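Local coordinates for protein triosephosphate isomerase (Toxoplasma gondii, PDB 5UPR) that probably interconverts D-glyceraldehyde 3-phosphate and dihydroxyacetone phosphate, a step of glycolysis and gluconeogenesis, as a homodimeric isomerase, at residues A[31-36]-A[60-65]; A[39-44]-A[260-265]; A[187-192]-A[232-237]; A[194-199]-A[238-243]; A[123-128]-A[164-169]. One frame throughout, in Å; residues are numbered along the deposited sequence.

Interaction 1 of 5, residues A[31-36]-A[60-65]; sequences MLNSAP and LRQPRV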
# COMPACT_ATOMS: atom_id res chain seq x y z
N MSE A 31 -14.47 -12.69 -16.69
CA MSE A 31 -13.78 -13.93 -17.10
C MSE A 31 -13.89 -14.97 -16.01
O MSE A 31 -14.14 -16.12 -16.31
CB MSE A 31 -12.29 -13.67 -17.34
CG MSE A 31 -11.50 -14.88 -17.81
SE MSE A 31 -9.62 -14.42 -17.57
CE MSE A 31 -9.65 -14.69 -15.65
N LEU A 32 -13.70 -14.58 -14.75
CA LEU A 32 -13.72 -15.56 -13.66
C LEU A 32 -15.15 -16.10 -13.44
O LEU A 32 -15.33 -17.31 -13.22
CB LEU A 32 -13.16 -14.95 -12.38
CG LEU A 32 -11.65 -14.62 -12.40
CD1 LEU A 32 -11.34 -13.64 -11.29
CD2 LEU A 32 -10.75 -15.88 -12.30
N ASN A 33 -16.15 -15.19 -13.54
CA ASN A 33 -17.56 -15.56 -13.39
C ASN A 33 -18.08 -16.48 -14.51
O ASN A 33 -18.91 -17.33 -14.25
CB ASN A 33 -18.47 -14.32 -13.31
CG ASN A 33 -18.37 -13.59 -11.98
OD1 ASN A 33 -17.97 -14.15 -10.97
ND2 ASN A 33 -18.78 -12.35 -11.98
N SER A 34 -17.62 -16.31 -15.74
CA SER A 34 -18.10 -17.11 -16.87
C SER A 34 -17.17 -18.29 -17.20
O SER A 34 -17.44 -18.99 -18.13
CB SER A 34 -18.18 -16.27 -18.14
OG SER A 34 -18.63 -14.97 -18.03
N ALA A 35 -16.07 -18.49 -16.46
CA ALA A 35 -15.06 -19.49 -16.89
C ALA A 35 -15.74 -20.83 -16.96
O ALA A 35 -16.40 -21.22 -16.00
CB ALA A 35 -13.90 -19.56 -15.91
N PRO A 36 -15.63 -21.52 -18.09
CA PRO A 36 -16.38 -22.76 -18.23
C PRO A 36 -15.57 -23.97 -17.78
O PRO A 36 -15.55 -25.00 -18.42
CB PRO A 36 -16.72 -22.79 -19.72
CG PRO A 36 -15.52 -22.14 -20.35
CD PRO A 36 -14.90 -21.21 -19.32
N LEU A 60 -17.91 -10.33 -7.95
CA LEU A 60 -17.49 -11.72 -8.10
C LEU A 60 -18.59 -12.62 -7.57
O LEU A 60 -19.13 -12.36 -6.52
CB LEU A 60 -16.14 -11.91 -7.42
CG LEU A 60 -15.20 -13.07 -7.64
CD1 LEU A 60 -14.75 -13.20 -9.07
CD2 LEU A 60 -14.01 -12.82 -6.73
N ARG A 61 -18.95 -13.63 -8.35
CA ARG A 61 -20.15 -14.51 -8.17
C ARG A 61 -19.72 -15.99 -8.21
O ARG A 61 -20.49 -16.86 -8.64
CB ARG A 61 -21.19 -14.39 -9.33
CG ARG A 61 -22.01 -13.11 -9.41
CD ARG A 61 -22.07 -12.62 -10.85
NE ARG A 61 -22.76 -13.58 -11.75
CZ ARG A 61 -22.51 -13.72 -13.06
NH1 ARG A 61 -21.56 -13.00 -13.68
NH2 ARG A 61 -23.19 -14.61 -13.79
N GLN A 62 -18.49 -16.27 -7.81
CA GLN A 62 -17.94 -17.60 -7.69
C GLN A 62 -17.53 -17.59 -6.22
O GLN A 62 -16.65 -16.81 -5.90
CB GLN A 62 -16.75 -17.72 -8.62
CG GLN A 62 -17.21 -17.88 -10.03
CD GLN A 62 -16.95 -19.25 -10.60
OE1 GLN A 62 -16.66 -20.21 -9.90
NE2 GLN A 62 -17.00 -19.32 -11.93
N PRO A 63 -18.24 -18.34 -5.33
CA PRO A 63 -17.75 -18.45 -3.93
C PRO A 63 -16.34 -19.03 -3.85
O PRO A 63 -15.53 -18.62 -2.99
CB PRO A 63 -18.75 -19.38 -3.25
CG PRO A 63 -19.89 -19.63 -4.23
CD PRO A 63 -19.62 -18.83 -5.49
N ARG A 64 -16.04 -19.93 -4.77
CA ARG A 64 -14.74 -20.57 -4.82
C ARG A 64 -13.57 -19.65 -5.14
O ARG A 64 -12.44 -20.08 -4.94
CB ARG A 64 -14.71 -21.74 -5.82
CG ARG A 64 -15.65 -22.89 -5.53
CD ARG A 64 -15.25 -23.64 -4.28
NE ARG A 64 -16.05 -24.86 -4.09
CZ ARG A 64 -16.14 -25.56 -2.94
NH1 ARG A 64 -15.50 -25.19 -1.83
NH2 ARG A 64 -16.89 -26.63 -2.90
N VAL A 65 -13.83 -18.45 -5.68
CA VAL A 65 -12.76 -17.43 -5.83
C VAL A 65 -12.80 -16.43 -4.67
O VAL A 65 -13.83 -15.87 -4.38
CB VAL A 65 -12.82 -16.66 -7.16
CG1 VAL A 65 -11.64 -15.73 -7.29
CG2 VAL A 65 -12.85 -17.67 -8.33
O HOH W 1 -20.16 -13.15 -16.04

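Interaction 2 of 5, residues A[39-44]-A[260-265]; sequences FEQVDV and AAKQQA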
# COMPACT_ATOMS: atom_id res chain seq x y z
N PHE A 39 -14.12 -24.91 -10.73
CA PHE A 39 -13.10 -24.61 -9.73
C PHE A 39 -13.36 -25.45 -8.48
O PHE A 39 -12.78 -25.16 -7.42
CB PHE A 39 -13.12 -23.11 -9.32
CG PHE A 39 -12.91 -22.11 -10.46
CD1 PHE A 39 -12.63 -22.47 -11.78
CD2 PHE A 39 -12.94 -20.79 -10.16
CE1 PHE A 39 -12.45 -21.52 -12.76
CE2 PHE A 39 -12.79 -19.81 -11.13
CZ PHE A 39 -12.56 -20.17 -12.43
N GLU A 40 -14.18 -26.50 -8.55
CA GLU A 40 -14.53 -27.27 -7.33
C GLU A 40 -13.31 -27.85 -6.56
O GLU A 40 -13.29 -27.82 -5.34
CB GLU A 40 -15.54 -28.37 -7.63
CG GLU A 40 -16.96 -27.88 -7.86
CD GLU A 40 -17.70 -27.51 -6.58
OE1 GLU A 40 -18.79 -28.07 -6.39
OE2 GLU A 40 -17.21 -26.67 -5.78
N GLN A 41 -12.30 -28.33 -7.28
CA GLN A 41 -11.18 -28.99 -6.66
C GLN A 41 -9.98 -28.08 -6.27
O GLN A 41 -8.97 -28.56 -5.79
CB GLN A 41 -10.65 -30.06 -7.64
CG GLN A 41 -11.67 -31.01 -8.22
CD GLN A 41 -10.95 -32.28 -8.68
OE1 GLN A 41 -10.53 -33.07 -7.84
NE2 GLN A 41 -10.75 -32.45 -10.01
N VAL A 42 -10.12 -26.77 -6.47
CA VAL A 42 -9.03 -25.82 -6.39
C VAL A 42 -9.49 -24.57 -5.62
O VAL A 42 -10.55 -24.01 -5.91
CB VAL A 42 -8.60 -25.43 -7.82
CG1 VAL A 42 -7.50 -24.40 -7.78
CG2 VAL A 42 -8.14 -26.67 -8.61
N ASP A 43 -8.71 -24.16 -4.63
CA ASP A 43 -8.87 -22.82 -4.03
C ASP A 43 -8.23 -21.82 -5.01
O ASP A 43 -7.05 -21.94 -5.38
CB ASP A 43 -8.10 -22.77 -2.71
CG ASP A 43 -8.68 -23.69 -1.65
OD1 ASP A 43 -9.90 -23.91 -1.68
OD2 ASP A 43 -7.94 -24.23 -0.82
N VAL A 44 -9.00 -20.87 -5.48
CA VAL A 44 -8.52 -19.82 -6.33
C VAL A 44 -8.52 -18.49 -5.54
O VAL A 44 -9.51 -18.11 -4.96
CB VAL A 44 -9.34 -19.70 -7.61
CG1 VAL A 44 -8.88 -18.53 -8.46
CG2 VAL A 44 -9.26 -21.02 -8.41
N ALA A 260 -5.04 -26.80 -14.86
CA ALA A 260 -3.85 -27.66 -14.65
C ALA A 260 -3.63 -28.13 -13.22
O ALA A 260 -3.03 -29.16 -13.02
CB ALA A 260 -2.59 -26.97 -15.13
N ALA A 261 -4.06 -27.34 -12.22
CA ALA A 261 -3.93 -27.70 -10.82
C ALA A 261 -5.03 -28.72 -10.29
O ALA A 261 -5.54 -28.62 -9.20
CB ALA A 261 -3.90 -26.45 -9.98
N LYS A 262 -5.27 -29.78 -11.06
CA LYS A 262 -6.15 -30.91 -10.76
C LYS A 262 -5.43 -32.18 -11.19
O LYS A 262 -4.68 -32.23 -12.19
CB LYS A 262 -7.43 -30.83 -11.56
CG LYS A 262 -8.18 -29.55 -11.34
CD LYS A 262 -9.57 -29.64 -11.91
CE LYS A 262 -9.66 -29.22 -13.36
NZ LYS A 262 -10.71 -28.15 -13.47
N GLN A 263 -5.68 -33.20 -10.42
CA GLN A 263 -5.21 -34.50 -10.78
C GLN A 263 -6.48 -35.26 -11.17
O GLN A 263 -7.43 -35.28 -10.43
CB GLN A 263 -4.53 -35.09 -9.58
CG GLN A 263 -3.58 -36.24 -9.85
CD GLN A 263 -3.03 -36.75 -8.54
OE1 GLN A 263 -2.51 -37.87 -8.40
NE2 GLN A 263 -3.19 -35.93 -7.53
N GLN A 264 -6.54 -35.82 -12.34
CA GLN A 264 -7.69 -36.68 -12.69
C GLN A 264 -7.18 -38.05 -12.92
O GLN A 264 -6.01 -38.19 -13.25
CB GLN A 264 -8.44 -36.15 -13.91
CG GLN A 264 -9.53 -35.17 -13.47
CD GLN A 264 -9.65 -34.02 -14.42
OE1 GLN A 264 -10.62 -33.94 -15.18
NE2 GLN A 264 -8.63 -33.13 -14.43
N ALA A 265 -8.04 -39.03 -12.68
CA ALA A 265 -7.65 -40.44 -12.86
C ALA A 265 -7.48 -40.71 -14.36
O ALA A 265 -6.72 -41.57 -14.75
CB ALA A 265 -8.67 -41.37 -12.26
OXT ALA A 265 -8.06 -40.03 -15.22

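Interaction 3 of 5, residues A[187-192]-A[232-237]; sequences GKTATA and KELFEG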
# COMPACT_ATOMS: atom_id res chain seq x y z
N GLY A 187 10.92 -15.34 -18.10
CA GLY A 187 10.66 -16.48 -18.95
C GLY A 187 11.43 -17.77 -18.56
O GLY A 187 11.24 -18.82 -19.21
N LYS A 188 12.27 -17.72 -17.53
CA LYS A 188 13.05 -18.88 -17.13
C LYS A 188 12.26 -19.67 -16.08
O LYS A 188 12.56 -19.61 -14.90
CB LYS A 188 14.46 -18.49 -16.63
CG LYS A 188 15.27 -17.51 -17.49
CD LYS A 188 16.45 -16.92 -16.72
CE LYS A 188 17.35 -16.13 -17.62
NZ LYS A 188 18.70 -15.92 -17.02
N THR A 189 11.24 -20.39 -16.52
CA THR A 189 10.46 -21.26 -15.62
C THR A 189 11.37 -22.35 -15.05
O THR A 189 12.21 -22.91 -15.74
CB THR A 189 9.27 -21.90 -16.40
OG1 THR A 189 8.70 -20.90 -17.23
CG2 THR A 189 8.20 -22.42 -15.45
N ALA A 190 11.26 -22.62 -13.76
CA ALA A 190 11.89 -23.81 -13.20
C ALA A 190 11.48 -25.07 -13.97
O ALA A 190 10.35 -25.18 -14.46
CB ALA A 190 11.47 -23.99 -11.78
N THR A 191 12.41 -26.03 -14.12
CA THR A 191 12.01 -27.38 -14.55
C THR A 191 11.06 -28.00 -13.54
O THR A 191 11.07 -27.62 -12.39
CB THR A 191 13.22 -28.30 -14.79
OG1 THR A 191 13.91 -28.45 -13.56
CG2 THR A 191 14.13 -27.66 -15.88
N ALA A 192 10.25 -28.94 -13.99
CA ALA A 192 9.43 -29.77 -13.13
C ALA A 192 10.27 -30.46 -12.05
O ALA A 192 9.87 -30.48 -10.90
CB ALA A 192 8.72 -30.86 -13.96
N LYS A 232 0.85 -28.03 -16.35
CA LYS A 232 0.54 -29.46 -16.13
C LYS A 232 1.78 -30.26 -15.79
O LYS A 232 1.75 -31.04 -14.91
CB LYS A 232 -0.16 -30.08 -17.33
CG LYS A 232 -1.60 -29.66 -17.45
CD LYS A 232 -2.26 -30.39 -18.63
CE LYS A 232 -3.75 -30.63 -18.41
NZ LYS A 232 -4.12 -31.01 -16.99
N GLU A 233 2.89 -30.04 -16.50
CA GLU A 233 4.12 -30.75 -16.20
C GLU A 233 4.63 -30.38 -14.79
O GLU A 233 5.00 -31.26 -14.00
CB GLU A 233 5.18 -30.43 -17.26
CG GLU A 233 6.46 -31.26 -17.14
CD GLU A 233 7.64 -30.68 -17.94
OE1 GLU A 233 7.51 -29.66 -18.67
OE2 GLU A 233 8.71 -31.26 -17.89
N LEU A 234 4.60 -29.10 -14.47
CA LEU A 234 5.00 -28.67 -13.12
C LEU A 234 4.23 -29.35 -11.99
O LEU A 234 4.82 -29.80 -11.01
CB LEU A 234 4.92 -27.14 -12.99
CG LEU A 234 6.11 -26.38 -13.60
CD1 LEU A 234 5.67 -24.95 -13.79
CD2 LEU A 234 7.23 -26.43 -12.60
N PHE A 235 2.92 -29.48 -12.21
CA PHE A 235 2.00 -30.02 -11.20
C PHE A 235 2.08 -31.54 -11.01
O PHE A 235 1.44 -32.09 -10.10
CB PHE A 235 0.55 -29.63 -11.59
CG PHE A 235 -0.45 -29.82 -10.48
CD1 PHE A 235 -0.50 -28.96 -9.37
CD2 PHE A 235 -1.35 -30.88 -10.54
CE1 PHE A 235 -1.41 -29.17 -8.35
CE2 PHE A 235 -2.27 -31.11 -9.53
CZ PHE A 235 -2.32 -30.26 -8.43
N GLU A 236 2.83 -32.24 -11.86
CA GLU A 236 3.08 -33.66 -11.64
C GLU A 236 3.85 -33.90 -10.36
O GLU A 236 3.75 -34.96 -9.81
CB GLU A 236 3.78 -34.31 -12.84
CG GLU A 236 2.88 -34.28 -14.08
CD GLU A 236 3.61 -34.69 -15.37
OE1 GLU A 236 4.80 -35.07 -15.31
OE2 GLU A 236 2.97 -34.65 -16.43
N GLY A 237 4.62 -32.91 -9.87
CA GLY A 237 5.30 -33.09 -8.61
C GLY A 237 4.35 -33.27 -7.44
O GLY A 237 3.44 -32.50 -7.21
O HOH W 2 7.10 -31.03 -10.56
O HOH W 3 10.69 -29.74 -17.04

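Interaction 4 of 5, residues A[194-199]-A[238-243]; sequences LAQETH and EDVDGF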
# COMPACT_ATOMS: atom_id res chain seq x y z
N LEU A 194 13.33 -29.50 -10.78
CA LEU A 194 13.83 -28.49 -9.80
C LEU A 194 12.74 -28.00 -8.85
O LEU A 194 12.97 -27.89 -7.64
CB LEU A 194 14.49 -27.30 -10.53
CG LEU A 194 15.12 -26.23 -9.66
CD1 LEU A 194 16.25 -25.48 -10.39
CD2 LEU A 194 14.10 -25.22 -9.12
N ALA A 195 11.56 -27.78 -9.36
CA ALA A 195 10.42 -27.35 -8.53
C ALA A 195 10.10 -28.43 -7.53
O ALA A 195 10.02 -28.14 -6.34
CB ALA A 195 9.20 -26.98 -9.35
N GLN A 196 9.94 -29.67 -7.97
CA GLN A 196 9.59 -30.74 -7.06
C GLN A 196 10.65 -30.93 -5.97
O GLN A 196 10.30 -31.06 -4.80
CB GLN A 196 9.39 -32.07 -7.83
CG GLN A 196 9.36 -33.31 -6.96
CD GLN A 196 8.27 -33.31 -5.90
OE1 GLN A 196 7.22 -32.67 -6.05
NE2 GLN A 196 8.52 -34.06 -4.80
N GLU A 197 11.93 -30.92 -6.37
CA GLU A 197 13.04 -31.07 -5.42
C GLU A 197 13.00 -29.97 -4.31
O GLU A 197 13.12 -30.25 -3.10
CB GLU A 197 14.39 -31.01 -6.13
CG GLU A 197 15.53 -31.48 -5.23
CD GLU A 197 16.95 -31.26 -5.75
OE1 GLU A 197 17.36 -30.15 -6.14
OE2 GLU A 197 17.70 -32.23 -5.77
N THR A 198 12.84 -28.73 -4.76
CA THR A 198 12.91 -27.61 -3.82
C THR A 198 11.66 -27.58 -2.94
O THR A 198 11.75 -27.25 -1.76
CB THR A 198 13.05 -26.27 -4.53
OG1 THR A 198 14.11 -26.31 -5.46
CG2 THR A 198 13.33 -25.16 -3.53
N HIS A 199 10.50 -27.90 -3.52
CA HIS A 199 9.29 -27.94 -2.73
C HIS A 199 9.39 -29.03 -1.64
O HIS A 199 8.94 -28.83 -0.52
CB HIS A 199 8.07 -28.20 -3.55
CG HIS A 199 7.55 -27.01 -4.29
ND1 HIS A 199 6.21 -26.73 -4.37
CD2 HIS A 199 8.17 -26.06 -5.03
CE1 HIS A 199 6.02 -25.65 -5.10
NE2 HIS A 199 7.19 -25.23 -5.54
N GLU A 238 4.60 -34.31 -6.67
CA GLU A 238 3.83 -34.63 -5.48
C GLU A 238 3.84 -33.49 -4.41
O GLU A 238 2.92 -33.39 -3.65
CB GLU A 238 4.46 -35.94 -4.94
CG GLU A 238 4.16 -36.36 -3.58
CD GLU A 238 4.82 -37.77 -3.35
OE1 GLU A 238 5.12 -38.54 -4.32
OE2 GLU A 238 5.00 -38.13 -2.19
N ASP A 239 4.89 -32.69 -4.37
CA ASP A 239 5.01 -31.57 -3.40
C ASP A 239 4.70 -30.18 -4.02
O ASP A 239 4.85 -29.15 -3.33
CB ASP A 239 6.40 -31.60 -2.81
CG ASP A 239 6.58 -32.87 -1.94
OD1 ASP A 239 6.02 -32.91 -0.84
OD2 ASP A 239 7.20 -33.85 -2.35
N VAL A 240 4.26 -30.16 -5.28
CA VAL A 240 3.83 -28.94 -5.96
C VAL A 240 2.32 -28.90 -5.88
O VAL A 240 1.66 -29.70 -6.52
CB VAL A 240 4.28 -28.91 -7.42
CG1 VAL A 240 3.74 -27.65 -8.17
CG2 VAL A 240 5.80 -28.89 -7.46
N ASP A 241 1.78 -28.04 -5.02
CA ASP A 241 0.34 -28.03 -4.68
C ASP A 241 -0.47 -27.01 -5.50
O ASP A 241 -1.66 -26.83 -5.29
CB ASP A 241 0.15 -27.74 -3.20
CG ASP A 241 0.84 -28.78 -2.32
OD1 ASP A 241 0.77 -29.94 -2.64
OD2 ASP A 241 1.48 -28.44 -1.32
N GLY A 242 0.21 -26.32 -6.40
CA GLY A 242 -0.42 -25.32 -7.26
C GLY A 242 0.54 -24.22 -7.64
O GLY A 242 1.74 -24.42 -7.67
N PHE A 243 0.00 -23.04 -7.90
CA PHE A 243 0.77 -21.97 -8.52
C PHE A 243 0.48 -20.58 -7.96
O PHE A 243 -0.66 -20.30 -7.60
CB PHE A 243 0.48 -22.00 -10.01
CG PHE A 243 0.84 -23.30 -10.64
CD1 PHE A 243 2.18 -23.66 -10.78
CD2 PHE A 243 -0.14 -24.18 -11.04
CE1 PHE A 243 2.55 -24.89 -11.28
CE2 PHE A 243 0.22 -25.43 -11.59
CZ PHE A 243 1.57 -25.75 -11.75

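Interaction 5 of 5, residues A[123-128]-A[164-169]; sequences KVRAAL and AVPEAD. With SO4 (sulfate ion), chain F.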
# COMPACT_ATOMS: atom_id res chain seq x y z
N LYS A 123 5.10 -8.83 9.56
CA LYS A 123 3.83 -8.71 8.83
C LYS A 123 3.01 -10.01 8.93
O LYS A 123 1.78 -9.95 9.10
CB LYS A 123 4.05 -8.34 7.38
CG LYS A 123 4.62 -6.98 7.12
CD LYS A 123 4.87 -6.64 5.65
CE LYS A 123 5.17 -5.19 5.54
NZ LYS A 123 4.85 -4.60 4.25
N VAL A 124 3.68 -11.15 8.80
CA VAL A 124 2.98 -12.45 8.82
C VAL A 124 2.28 -12.65 10.18
O VAL A 124 1.08 -12.98 10.24
CB VAL A 124 3.89 -13.65 8.50
CG1 VAL A 124 3.13 -14.97 8.65
CG2 VAL A 124 4.46 -13.58 7.08
N ARG A 125 3.03 -12.44 11.25
CA ARG A 125 2.48 -12.59 12.60
C ARG A 125 1.25 -11.68 12.82
O ARG A 125 0.25 -12.11 13.41
CB ARG A 125 3.53 -12.22 13.66
CG ARG A 125 3.07 -12.22 15.09
CD ARG A 125 2.49 -13.61 15.43
NE ARG A 125 1.90 -13.75 16.77
CZ ARG A 125 2.49 -14.19 17.88
NH1 ARG A 125 3.74 -14.67 17.89
NH2 ARG A 125 1.83 -14.10 19.01
N ALA A 126 1.36 -10.42 12.40
CA ALA A 126 0.28 -9.46 12.56
C ALA A 126 -0.97 -9.89 11.79
O ALA A 126 -2.11 -9.81 12.31
CB ALA A 126 0.73 -8.11 12.10
N ALA A 127 -0.75 -10.39 10.57
CA ALA A 127 -1.84 -10.86 9.71
C ALA A 127 -2.56 -12.05 10.33
O ALA A 127 -3.81 -12.10 10.41
CB ALA A 127 -1.29 -11.19 8.34
N LEU A 128 -1.77 -13.05 10.75
CA LEU A 128 -2.36 -14.24 11.38
C LEU A 128 -3.06 -13.92 12.68
O LEU A 128 -4.15 -14.46 12.94
CB LEU A 128 -1.27 -15.29 11.61
CG LEU A 128 -0.54 -15.89 10.42
CD1 LEU A 128 0.61 -16.78 10.93
CD2 LEU A 128 -1.55 -16.60 9.51
N ALA A 164 8.97 -15.35 14.66
CA ALA A 164 7.83 -14.48 14.89
C ALA A 164 6.50 -15.23 15.09
O ALA A 164 5.59 -14.70 15.71
CB ALA A 164 7.68 -13.53 13.74
N VAL A 165 6.38 -16.42 14.52
CA VAL A 165 5.21 -17.26 14.67
C VAL A 165 5.67 -18.65 15.18
O VAL A 165 5.69 -19.64 14.41
CB VAL A 165 4.48 -17.41 13.33
CG1 VAL A 165 3.09 -17.96 13.59
CG2 VAL A 165 4.38 -16.09 12.60
N PRO A 166 6.07 -18.74 16.46
CA PRO A 166 6.53 -20.02 16.96
C PRO A 166 5.40 -21.04 17.25
O PRO A 166 5.68 -22.20 17.45
CB PRO A 166 7.26 -19.65 18.26
CG PRO A 166 6.58 -18.35 18.73
CD PRO A 166 6.27 -17.65 17.42
N GLU A 167 4.15 -20.62 17.31
CA GLU A 167 3.05 -21.56 17.56
C GLU A 167 2.66 -22.28 16.28
O GLU A 167 2.26 -21.63 15.31
CB GLU A 167 1.81 -20.85 18.10
CG GLU A 167 1.16 -21.59 19.24
CD GLU A 167 -0.35 -21.44 19.28
OE1 GLU A 167 -0.95 -20.68 18.45
OE2 GLU A 167 -0.90 -22.15 20.15
N ALA A 168 2.68 -23.60 16.36
CA ALA A 168 2.40 -24.43 15.17
C ALA A 168 0.96 -24.25 14.67
O ALA A 168 0.72 -24.29 13.46
CB ALA A 168 2.69 -25.92 15.46
N ASP A 169 -0.00 -24.04 15.58
CA ASP A 169 -1.40 -23.93 15.16
C ASP A 169 -1.62 -22.75 14.18
O ASP A 169 -2.50 -22.84 13.32
CB ASP A 169 -2.34 -23.70 16.37
CG ASP A 169 -3.85 -23.70 15.96
OD1 ASP A 169 -4.27 -24.75 15.37
OD2 ASP A 169 -4.57 -22.66 16.15
S SO4 F . 4.73 -15.40 21.07
O1 SO4 F . 4.11 -16.29 20.06
O2 SO4 F . 3.71 -14.42 21.50
O3 SO4 F . 5.10 -16.26 22.22
O4 SO4 F . 5.95 -14.73 20.54

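Interaction 1 of 5, residues A[31-36]-A[60-65]
Asn33, near the end of helix 22-34, reaches the backbone of Arg61 in the loop that follows helix 53-59 of this (beta/alpha)8 barrel. On this surface of the fold, the two successive outer helices are joined just ahead of strand 65-69. The tight part is the Asn33 amide. Its OD1 accepts the Arg61 backbone N-H at 2.8 Å with an N-H...O angle of 156°, the donor somewhat tilted from the carbonyl plane, while ND2 donates to Ser59 O. Gripped from both ends, the amide is fixed in its flip and ties up polar backbone atoms where helix 53-59 ends. With CG anti to its carbonyl carbon (chi1 -74°), Asn33 leans past its own helix toward that loop. On the buried side of the amide, Leu32 CB and CD1 lie against Leu60 CD1, both 4.1 Å away, and Leu32 continues inward to Phe254 and Val46. Gln62, bent at chi2, brings NE2 to 2.9 Å from Leu32 O. The solvent side is looser. There the Arg61 side chain arches across Asn33 at about a right angle, its guanidinium plane turned 68° from the amide, and NH1 and ND2, two donors, merely pass each other. A water lying in the guanidinium plane takes a hydrogen from Arg61 NH1 at 2.7 Å and gives one to Ser34 OG at 3.1 Å.

Interaction 2 of 5, residues A[39-44]-A[260-265]
Gln41 and Lys262 face each other with CA atoms 6.8 Å apart, where a type I turn from Phe39 to Val42 leads into strand 42-47 and an inverse gamma turn centred on Ala261 leads the chain out of helix 253-260. Val42 makes the inner half of the contact. Its CG2, anti to the carbonyl carbon, is directed at the C-terminal residues, 3.3 Å from Ala261 O and 4.0 Å from Lys262 CG; Ala261 CB stands farther off, and Val42 and Ala261 both also touch Val12 of strand 10-15. Farther out, the extended Gln41 side chain crosses Lys262 at about a right angle and lays NE2 against the methylenes, 3.6 Å from CD. The lysine chain bends at chi3 (-89°) and again at chi4, which turns its ammonium group back to form a salt bridge with Asp259 and a weak bond to Ser38 O. The residues just past helix 253-260, Ala261 and Lys262, thus pack against the entry to the second barrel strand. With its ammonium group paired to Asp259, Lys262 probably offers Gln41 and Val42 mainly its aliphatic stem, and the segments are held together by van der Waals contact instead of directed polar bonds.

Interaction 3 of 5, residues A[187-192]-A[232-237]
The carboxylate of Glu233 has Ala192 CB to one side of its plane, 4.0 Å from OE2, and on that same side a water that donates to OE2 at 2.6 Å. This water also accepts from Ala192 N, at 3.2 Å, so it bridges the acid to the first turn of helix 192-209. Glu233 reaches there with CG anti to its backbone N (chi1 -173°) and an extended chain, and its CG and backbone O both border Ala192 CB. Beside it, Leu234 spreads its two methyls along the incoming loop: CD1 meets Thr189 CG2 at 3.9 Å, and CD2 lies 3.8 Å from Ala190 O and near Ala192 CA. A second water donates to both Ala192 O (2.8 Å) and Leu234 O (2.6 Å). Lys188 to Ala190 correspond to the C-terminal hinge of the family's active-site lid, loop 6. Ala190 N bonded to Tyr222 OH and Thr189 OG1 to Ser225 O join this hinge to the loop 7 region, the former as in closed-lid forms of relatives. Across the contact itself, the polar links run through water while the direct touch is mainly methyls packed on methyls and carbonyl oxygens, so residues 232-237 border the hinge and the helix start without a direct polar bond to residues 187-192.

Interaction 4 of 5, residues A[194-199]-A[238-243]
Gln196 and Asp239 are joined by two hydrogen bonds that use both ends of the glutamine amide. OE1 accepts the Asp239 backbone N-H at 2.9 Å, the donor lying in the carbonyl plane on a lone pair, and NE2 donates to Asp239 OD2 at 2.8 Å, meeting the carboxylate's anti lone pair. The amide and carboxylate planes are 34° apart. The bend of Gln196 at chi2 (59°) swings its amide off the helix onto the Asp239 backbone, and the paired bonds leave its flip in no doubt. OD1, the other carboxylate oxygen, forms salt bridges with Arg200 and Arg203, so the acid is probably charged. One helical turn on, His199 ND1 donates to Asp239 O at 3.0 Å; the oxygen sits at the ring edge, near the ring plane, but the donor stands above the carbonyl plane. Asp239 is therefore held through its N, O and carboxylate. Outward from these bonds, Val240 CG2 lies over one face of the imidazole, 4.0 Å from its centroid, in a CH-pi contact, and meets Ala195 CB at 4.3 Å. Ala195 and His199 also touch Tyr222 of strand 220-222. Helix 192-209, fastened in this way to the loop that enters strand 242-245, is part of the outer helical layer of the TIM barrel, at the N-terminal end of its eighth strand.

Interaction 5 of 5, residues A[123-128]-A[164-169]
Arg125 NH1 serves two acceptors at once, the backbone O of Ala164 and a sulfate ion that probably came from the crystallisation liquor. The bond to Ala164 O is 2.9 Å long and nearly straight (167°), with the oxygen in the guanidinium plane. Sulfate O1 accepts from NH1 at 2.7 Å and O2 from NH2 at 3.1 Å, and O1 also lies 3.5 Å from Pro166 CG. The arginine gets there by a bend at chi2 (57°) that sends the rest of its chain past Ala164 O, while NE bonds to Asn129 OD1 and limits rotation of the guanidinium. Ala164 ends helix 150-164, and helix 117-129 is its neighbour in the outer layer of the TIM barrel, so the arginine ties a helix C-terminus to the flank of helix 117-129. Beneath the polar rim, Val165 wedges against helix 117-129. Its CG1 meets Leu128 CD1 at 3.8 Å, the side chains crossing at about a right angle, and its CG2 rests 4.0 Å from Arg125 CA.

All five contacts join outer helices, loops and strand entries around one TIM barrel. Along the chain, interaction 1 crosses interaction 2, interaction 5 follows, and interactions 3 and 4 interleave; the segments of interaction 2 enclose interactions 3, 4 and 5. Interactions 1 and 2 touch through the Arg64-Glu40 salt bridge and Phe39 packing, their centres 14 Å apart. Interaction 2 meets interaction 3 through Phe235. Interactions 3 and 4, centred 8 Å apart, both involve helix 192-209, and helix 228-234 of interaction 3 precedes strand 242-245 of interaction 4. Interactions 1 to 4 thus form a touching series from helix 22-34 to the lid hinge, where first and last strands meet. Interaction 5 stands alone, its centre 30 Å from interaction 3.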